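Local coordinates for nitrate regulatory protein (Klebsiella oxytoca, PDB 4AKK) that binds the leader RNA of the nasF operon in response to nitrate or nitrite and so prevents premature termination of transcription, at residues 99-113 / 128-142. Residues are numbered along the deposited sequence; the frame is centred on the assembly and turned at random.
Sequences AALVDEQLTRFYAAL and IACAVWYLPQLAALR. With EDO (1,2-ethanediol), chain E.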
loop_
_atom_site.group_PDB
_atom_site.type_symbol
_atom_site.label_atom_id
_atom_site.label_comp_id
_atom_site.label_asym_id
_atom_site.label_seq_id
_atom_site.Cartn_x
_atom_site.Cartn_y
_atom_site.Cartn_z
ATOM N N ALA A 99 29.516 -15.395 -15.309
ATOM C CA ALA A 99 28.572 -16.387 -15.798
ATOM C C ALA A 99 28.723 -17.721 -15.070
ATOM O O ALA A 99 27.739 -18.417 -14.823
ATOM C CB ALA A 99 28.727 -16.571 -17.317
ATOM N N ALA A 100 29.959 -18.074 -14.727
ATOM C CA ALA A 100 30.231 -19.309 -13.998
ATOM C C ALA A 100 29.653 -19.256 -12.589
ATOM O O ALA A 100 29.074 -20.230 -12.097
ATOM C CB ALA A 100 31.746 -19.573 -13.941
ATOM N N LEU A 101 29.822 -18.109 -11.940
ATOM C CA LEU A 101 29.284 -17.888 -10.601
ATOM C C LEU A 101 27.761 -17.931 -10.571
ATOM O O LEU A 101 27.159 -18.473 -9.640
ATOM C CB LEU A 101 29.774 -16.554 -10.053
ATOM C CG LEU A 101 31.280 -16.507 -9.812
ATOM C CD1 LEU A 101 31.658 -15.191 -9.165
ATOM C CD2 LEU A 101 31.706 -17.684 -8.942
ATOM N N VAL A 102 27.142 -17.341 -11.589
ATOM C CA VAL A 102 25.695 -17.369 -11.719
ATOM C C VAL A 102 25.206 -18.814 -11.838
ATOM O O VAL A 102 24.253 -19.227 -11.177
ATOM C CB VAL A 102 25.240 -16.587 -12.972
ATOM C CG1 VAL A 102 23.834 -16.984 -13.353
ATOM C CG2 VAL A 102 25.367 -15.068 -12.762
ATOM N N ASP A 103 25.859 -19.579 -12.703
ATOM C CA ASP A 103 25.461 -20.965 -12.934
ATOM C C ASP A 103 25.572 -21.779 -11.644
ATOM O O ASP A 103 24.731 -22.630 -11.353
ATOM C CB ASP A 103 26.333 -21.582 -14.027
ATOM C CG ASP A 103 26.041 -21.004 -15.394
ATOM O OD1 ASP A 103 25.003 -20.318 -15.539
ATOM O OD2 ASP A 103 26.839 -21.242 -16.326
ATOM N N GLU A 104 26.621 -21.501 -10.882
ATOM C CA GLU A 104 26.820 -22.101 -9.570
ATOM C C GLU A 104 25.689 -21.746 -8.605
ATOM O O GLU A 104 25.191 -22.610 -7.876
ATOM C CB GLU A 104 28.169 -21.660 -9.003
ATOM C CG GLU A 104 28.325 -21.797 -7.496
ATOM C CD GLU A 104 29.708 -21.375 -7.031
ATOM O OE1 GLU A 104 30.664 -21.537 -7.820
ATOM O OE2 GLU A 104 29.841 -20.877 -5.891
ATOM N N GLN A 105 25.274 -20.481 -8.597
ATOM C CA GLN A 105 24.170 -20.076 -7.729
ATOM C C GLN A 105 22.807 -20.589 -8.217
ATOM O O GLN A 105 21.919 -20.857 -7.413
ATOM C CB GLN A 105 24.133 -18.554 -7.546
ATOM C CG GLN A 105 25.363 -17.987 -6.852
ATOM C CD GLN A 105 25.630 -18.635 -5.502
ATOM O OE1 GLN A 105 24.722 -19.175 -4.865
ATOM N NE2 GLN A 105 26.883 -18.583 -5.059
ATOM N N LEU A 106 22.638 -20.714 -9.529
ATOM C CA LEU A 106 21.390 -21.231 -10.084
ATOM C C LEU A 106 21.094 -22.618 -9.532
ATOM O O LEU A 106 19.960 -22.941 -9.168
ATOM C CB LEU A 106 21.468 -21.294 -11.609
ATOM C CG LEU A 106 20.974 -20.069 -12.379
ATOM C CD1 LEU A 106 21.230 -20.232 -13.886
ATOM C CD2 LEU A 106 19.500 -19.812 -12.089
ATOM N N THR A 107 22.130 -23.446 -9.506
ATOM C CA THR A 107 22.048 -24.775 -8.925
ATOM C C THR A 107 21.559 -24.720 -7.484
ATOM O O THR A 107 20.647 -25.449 -7.106
ATOM C CB THR A 107 23.429 -25.446 -8.948
ATOM O OG1 THR A 107 23.891 -25.505 -10.300
ATOM C CG2 THR A 107 23.364 -26.855 -8.357
ATOM N N ARG A 108 22.181 -23.862 -6.681
ATOM C CA ARG A 108 21.785 -23.706 -5.290
ATOM C C ARG A 108 20.357 -23.160 -5.176
ATOM O O ARG A 108 19.604 -23.562 -4.291
ATOM C CB ARG A 108 22.749 -22.774 -4.565
ATOM C CG ARG A 108 24.169 -23.332 -4.370
ATOM C CD ARG A 108 25.118 -22.216 -3.937
ATOM N NE ARG A 108 26.348 -22.712 -3.326
ATOM C CZ ARG A 108 26.535 -22.819 -2.011
ATOM N NH1 ARG A 108 25.569 -22.467 -1.168
ATOM N NH2 ARG A 108 27.687 -23.279 -1.537
ATOM N N PHE A 109 19.996 -22.240 -6.067
ATOM C CA PHE A 109 18.652 -21.654 -6.088
ATOM C C PHE A 109 17.605 -22.717 -6.395
ATOM O O PHE A 109 16.569 -22.801 -5.723
ATOM C CB PHE A 109 18.578 -20.529 -7.127
ATOM C CG PHE A 109 17.173 -20.051 -7.429
ATOM C CD1 PHE A 109 16.457 -19.302 -6.497
ATOM C CD2 PHE A 109 16.582 -20.324 -8.652
ATOM C CE1 PHE A 109 15.170 -18.849 -6.775
ATOM C CE2 PHE A 109 15.286 -19.879 -8.943
ATOM C CZ PHE A 109 14.583 -19.139 -8.005
ATOM N N TYR A 110 17.877 -23.518 -7.424
ATOM C CA TYR A 110 16.961 -24.578 -7.846
ATOM C C TYR A 110 16.803 -25.614 -6.729
ATOM O O TYR A 110 15.721 -26.174 -6.534
ATOM C CB TYR A 110 17.451 -25.241 -9.139
ATOM C CG TYR A 110 17.193 -24.441 -10.412
ATOM C CD1 TYR A 110 15.979 -23.807 -10.621
ATOM C CD2 TYR A 110 18.157 -24.344 -11.411
ATOM C CE1 TYR A 110 15.733 -23.087 -11.774
ATOM C CE2 TYR A 110 17.919 -23.624 -12.574
ATOM C CZ TYR A 110 16.703 -23.000 -12.747
ATOM O OH TYR A 110 16.443 -22.283 -13.891
ATOM N N ALA A 111 17.885 -25.855 -5.992
ATOM C CA ALA A 111 17.854 -26.767 -4.853
ATOM C C ALA A 111 16.971 -26.214 -3.734
ATOM O O ALA A 111 16.120 -26.927 -3.190
ATOM C CB ALA A 111 19.262 -27.026 -4.339
ATOM N N ALA A 112 17.172 -24.942 -3.395
ATOM C CA ALA A 112 16.377 -24.299 -2.351
ATOM C C ALA A 112 14.885 -24.255 -2.701
ATOM O O ALA A 112 14.048 -24.074 -1.817
ATOM C CB ALA A 112 16.901 -22.904 -2.051
ATOM N N LEU A 113 14.546 -24.443 -3.975
ATOM C CA LEU A 113 13.128 -24.460 -4.369
ATOM C C LEU A 113 12.384 -25.754 -3.984
ATOM O O LEU A 113 11.166 -25.736 -3.797
ATOM C CB LEU A 113 12.954 -24.187 -5.869
ATOM C CG LEU A 113 13.197 -22.762 -6.380
ATOM C CD1 LEU A 113 12.985 -22.709 -7.880
ATOM C CD2 LEU A 113 12.289 -21.769 -5.681
ATOM N N ILE A 128 7.312 -17.789 -8.508
ATOM C CA ILE A 128 8.395 -18.714 -8.801
ATOM C C ILE A 128 8.375 -19.163 -10.270
ATOM O O ILE A 128 9.412 -19.197 -10.924
ATOM C CB ILE A 128 8.351 -19.924 -7.838
ATOM C CG1 ILE A 128 8.693 -19.465 -6.414
ATOM C CG2 ILE A 128 9.318 -21.017 -8.289
ATOM C CD1 ILE A 128 8.271 -20.434 -5.340
ATOM N N ALA A 129 7.199 -19.495 -10.793
ATOM C CA ALA A 129 7.098 -19.890 -12.201
ATOM C C ALA A 129 7.616 -18.782 -13.107
ATOM O O ALA A 129 8.349 -19.035 -14.053
ATOM C CB ALA A 129 5.659 -20.260 -12.578
ATOM N N CYS A 130 7.228 -17.550 -12.805
ATOM C CA CYS A 130 7.640 -16.393 -13.597
ATOM C C CYS A 130 9.160 -16.255 -13.608
ATOM O O CYS A 130 9.775 -16.156 -14.670
ATOM C CB CYS A 130 7.002 -15.131 -13.018
ATOM S SG CYS A 130 6.944 -13.700 -14.112
ATOM N N ALA A 131 9.762 -16.255 -12.421
ATOM C CA ALA A 131 11.218 -16.156 -12.283
ATOM C C ALA A 131 11.943 -17.310 -12.981
ATOM O O ALA A 131 12.921 -17.101 -13.692
ATOM C CB ALA A 131 11.611 -16.083 -10.804
ATOM N N VAL A 132 11.449 -18.528 -12.791
ATOM C CA VAL A 132 12.050 -19.700 -13.429
ATOM C C VAL A 132 11.829 -19.742 -14.950
ATOM O O VAL A 132 12.580 -20.395 -15.675
ATOM C CB VAL A 132 11.538 -20.999 -12.772
ATOM C CG1 VAL A 132 11.853 -22.207 -13.628
ATOM C CG2 VAL A 132 12.148 -21.149 -11.384
ATOM N N TRP A 133 10.804 -19.042 -15.430
ATOM C CA TRP A 133 10.517 -18.987 -16.864
ATOM C C TRP A 133 11.613 -18.257 -17.634
ATOM O O TRP A 133 11.996 -18.673 -18.725
ATOM C CB TRP A 133 9.160 -18.321 -17.110
ATOM C CG TRP A 133 8.853 -18.040 -18.551
ATOM C CD1 TRP A 133 9.348 -17.020 -19.311
ATOM C CD2 TRP A 133 7.964 -18.775 -19.401
ATOM N NE1 TRP A 133 8.832 -17.080 -20.582
ATOM C CE2 TRP A 133 7.978 -18.148 -20.663
ATOM C CE3 TRP A 133 7.160 -19.905 -19.218
ATOM C CZ2 TRP A 133 7.219 -18.613 -21.736
ATOM C CZ3 TRP A 133 6.408 -20.365 -20.285
ATOM C CH2 TRP A 133 6.443 -19.721 -21.528
ATOM N N TYR A 134 12.128 -17.180 -17.053
ATOM C CA TYR A 134 13.162 -16.377 -17.703
ATOM C C TYR A 134 14.577 -16.919 -17.548
ATOM O O TYR A 134 15.442 -16.614 -18.359
ATOM C CB TYR A 134 13.134 -14.943 -17.172
ATOM C CG TYR A 134 11.953 -14.150 -17.658
ATOM C CD1 TYR A 134 11.980 -13.516 -18.892
ATOM C CD2 TYR A 134 10.808 -14.039 -16.885
ATOM C CE1 TYR A 134 10.889 -12.796 -19.345
ATOM C CE2 TYR A 134 9.720 -13.323 -17.326
ATOM C CZ TYR A 134 9.763 -12.704 -18.555
ATOM O OH TYR A 134 8.671 -11.988 -18.987
ATOM N N LEU A 135 14.827 -17.700 -16.501
ATOM C CA LEU A 135 16.182 -18.168 -16.229
ATOM C C LEU A 135 16.868 -18.890 -17.398
ATOM O O LEU A 135 18.036 -18.632 -17.673
ATOM C CB LEU A 135 16.229 -19.007 -14.949
ATOM C CG LEU A 135 16.073 -18.165 -13.681
ATOM C CD1 LEU A 135 16.053 -19.031 -12.430
ATOM C CD2 LEU A 135 17.174 -17.115 -13.590
ATOM N N PRO A 136 16.149 -19.791 -18.095
ATOM C CA PRO A 136 16.787 -20.522 -19.199
ATOM C C PRO A 136 17.159 -19.637 -20.388
ATOM O O PRO A 136 17.794 -20.113 -21.323
ATOM C CB PRO A 136 15.708 -21.524 -19.629
ATOM C CG PRO A 136 14.771 -21.618 -18.475
ATOM C CD PRO A 136 14.779 -20.264 -17.844
ATOM N N GLN A 137 16.767 -18.371 -20.361
ATOM C CA GLN A 137 17.078 -17.476 -21.470
ATOM C C GLN A 137 18.475 -16.886 -21.331
ATOM O O GLN A 137 18.970 -16.222 -22.235
ATOM C CB GLN A 137 16.035 -16.367 -21.578
ATOM C CG GLN A 137 14.615 -16.884 -21.616
ATOM C CD GLN A 137 13.634 -15.861 -22.151
ATOM O OE1 GLN A 137 13.903 -14.656 -22.146
ATOM N NE2 GLN A 137 12.484 -16.338 -22.615
ATOM N N LEU A 138 19.116 -17.150 -20.200
ATOM C CA LEU A 138 20.479 -16.690 -19.981
ATOM C C LEU A 138 21.464 -17.168 -21.042
ATOM O O LEU A 138 22.356 -16.423 -21.436
ATOM C CB LEU A 138 20.969 -17.096 -18.597
ATOM C CG LEU A 138 20.494 -16.183 -17.476
ATOM C CD1 LEU A 138 20.884 -16.759 -16.127
ATOM C CD2 LEU A 138 21.061 -14.781 -17.669
ATOM N N ALA A 139 21.313 -18.407 -21.501
ATOM C CA ALA A 139 22.223 -18.935 -22.514
ATOM C C ALA A 139 22.179 -18.104 -23.801
ATOM O O ALA A 139 23.216 -17.699 -24.320
ATOM C CB ALA A 139 21.923 -20.399 -22.802
ATOM N N ALA A 140 20.980 -17.842 -24.305
ATOM C CA ALA A 140 20.821 -17.047 -25.522
ATOM C C ALA A 140 21.373 -15.632 -25.350
ATOM O O ALA A 140 22.053 -15.104 -26.237
ATOM C CB ALA A 140 19.369 -16.998 -25.932
ATOM N N LEU A 141 21.080 -15.026 -24.204
ATOM C CA LEU A 141 21.539 -13.672 -23.915
ATOM C C LEU A 141 23.064 -13.592 -23.910
ATOM O O LEU A 141 23.646 -12.666 -24.472
ATOM C CB LEU A 141 20.974 -13.195 -22.575
ATOM C CG LEU A 141 21.507 -11.900 -21.955
ATOM C CD1 LEU A 141 21.271 -10.723 -22.901
ATOM C CD2 LEU A 141 20.840 -11.657 -20.593
ATOM N N ARG A 142 23.703 -14.562 -23.272
ATOM C CA ARG A 142 25.164 -14.579 -23.188
ATOM C C ARG A 142 25.826 -14.682 -24.558
ATOM O O ARG A 142 26.804 -13.984 -24.843
ATOM C CB ARG A 142 25.634 -15.721 -22.288
ATOM C CG ARG A 142 25.338 -15.476 -20.825
ATOM C CD ARG A 142 25.221 -16.769 -20.061
ATOM N NE ARG A 142 25.287 -16.530 -18.623
ATOM C CZ ARG A 142 25.138 -17.475 -17.706
ATOM N NH1 ARG A 142 24.911 -18.731 -18.076
ATOM N NH2 ARG A 142 25.226 -17.166 -16.424
HETATM C C1 EDO E . 22.400 -20.886 -17.838
HETATM O O1 EDO E . 22.724 -21.430 -16.550
HETATM C C2 EDO E . 20.972 -21.251 -18.233
HETATM O O2 EDO E . 20.812 -21.086 -19.654
#
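Arg142 reaches across to Asp103 and grips one carboxylate oxygen in a salt bridge with its two terminal nitrogens, end-on. Arg142 NH1 lies 3.0 Å from Asp103 OD1, takes the syn lone pair and makes the straighter bond, at 156°. Arg142 NH2 meets Asp103 OD1 at 3.3 Å from above the carboxylate plane, and the two flat groups are turned steeply against each other. The arginine chain is extended from CG to NE, which carries its head over to helix 92-117. Ala99 CB of that helix lies over one guanidinium face, near its rim, and Leu138 CB, a turn before Arg142 on its own helix, over the opposite face, while Val102 CB sits at the edge. NE turns to a second acid, forming a salt bridge with Glu76 of helix 56-85, so the two carboxylates probably share the positive charge and fix the rotation of the group. An ethanediol molecule, probably from the crystallisation liquor, donates from O1 to Asp103 OD1 at 2.7 Å.

Beyond this polar end the interface is apolar. The side chains of Leu106 and Leu138 meet tip to tip, CD1 to CD1, and Leu106 CD2 packs 3.6 Å from Leu135 CD1. Leu135 CD1 also approaches Phe109 CE2 at 3.7 Å and lies close to the Tyr110 ring, whose OH comes up against Leu135 CB. Val132 CG2 touches both aromatic rings at their edges and also meets Leu113 CD1, 3.9 Å away; Leu113 CD2 and Ile128 CG2 close the row. Here the second subunit joins in, with its Val38 against Val132 and its Trp41 against Ile128.

Segment 99-113 runs roughly antiparallel to 128-134 (154°) and almost exactly so to 138-142 (177°), an up-and-down pairing within the all-helical NIT nitrate-sensing domain.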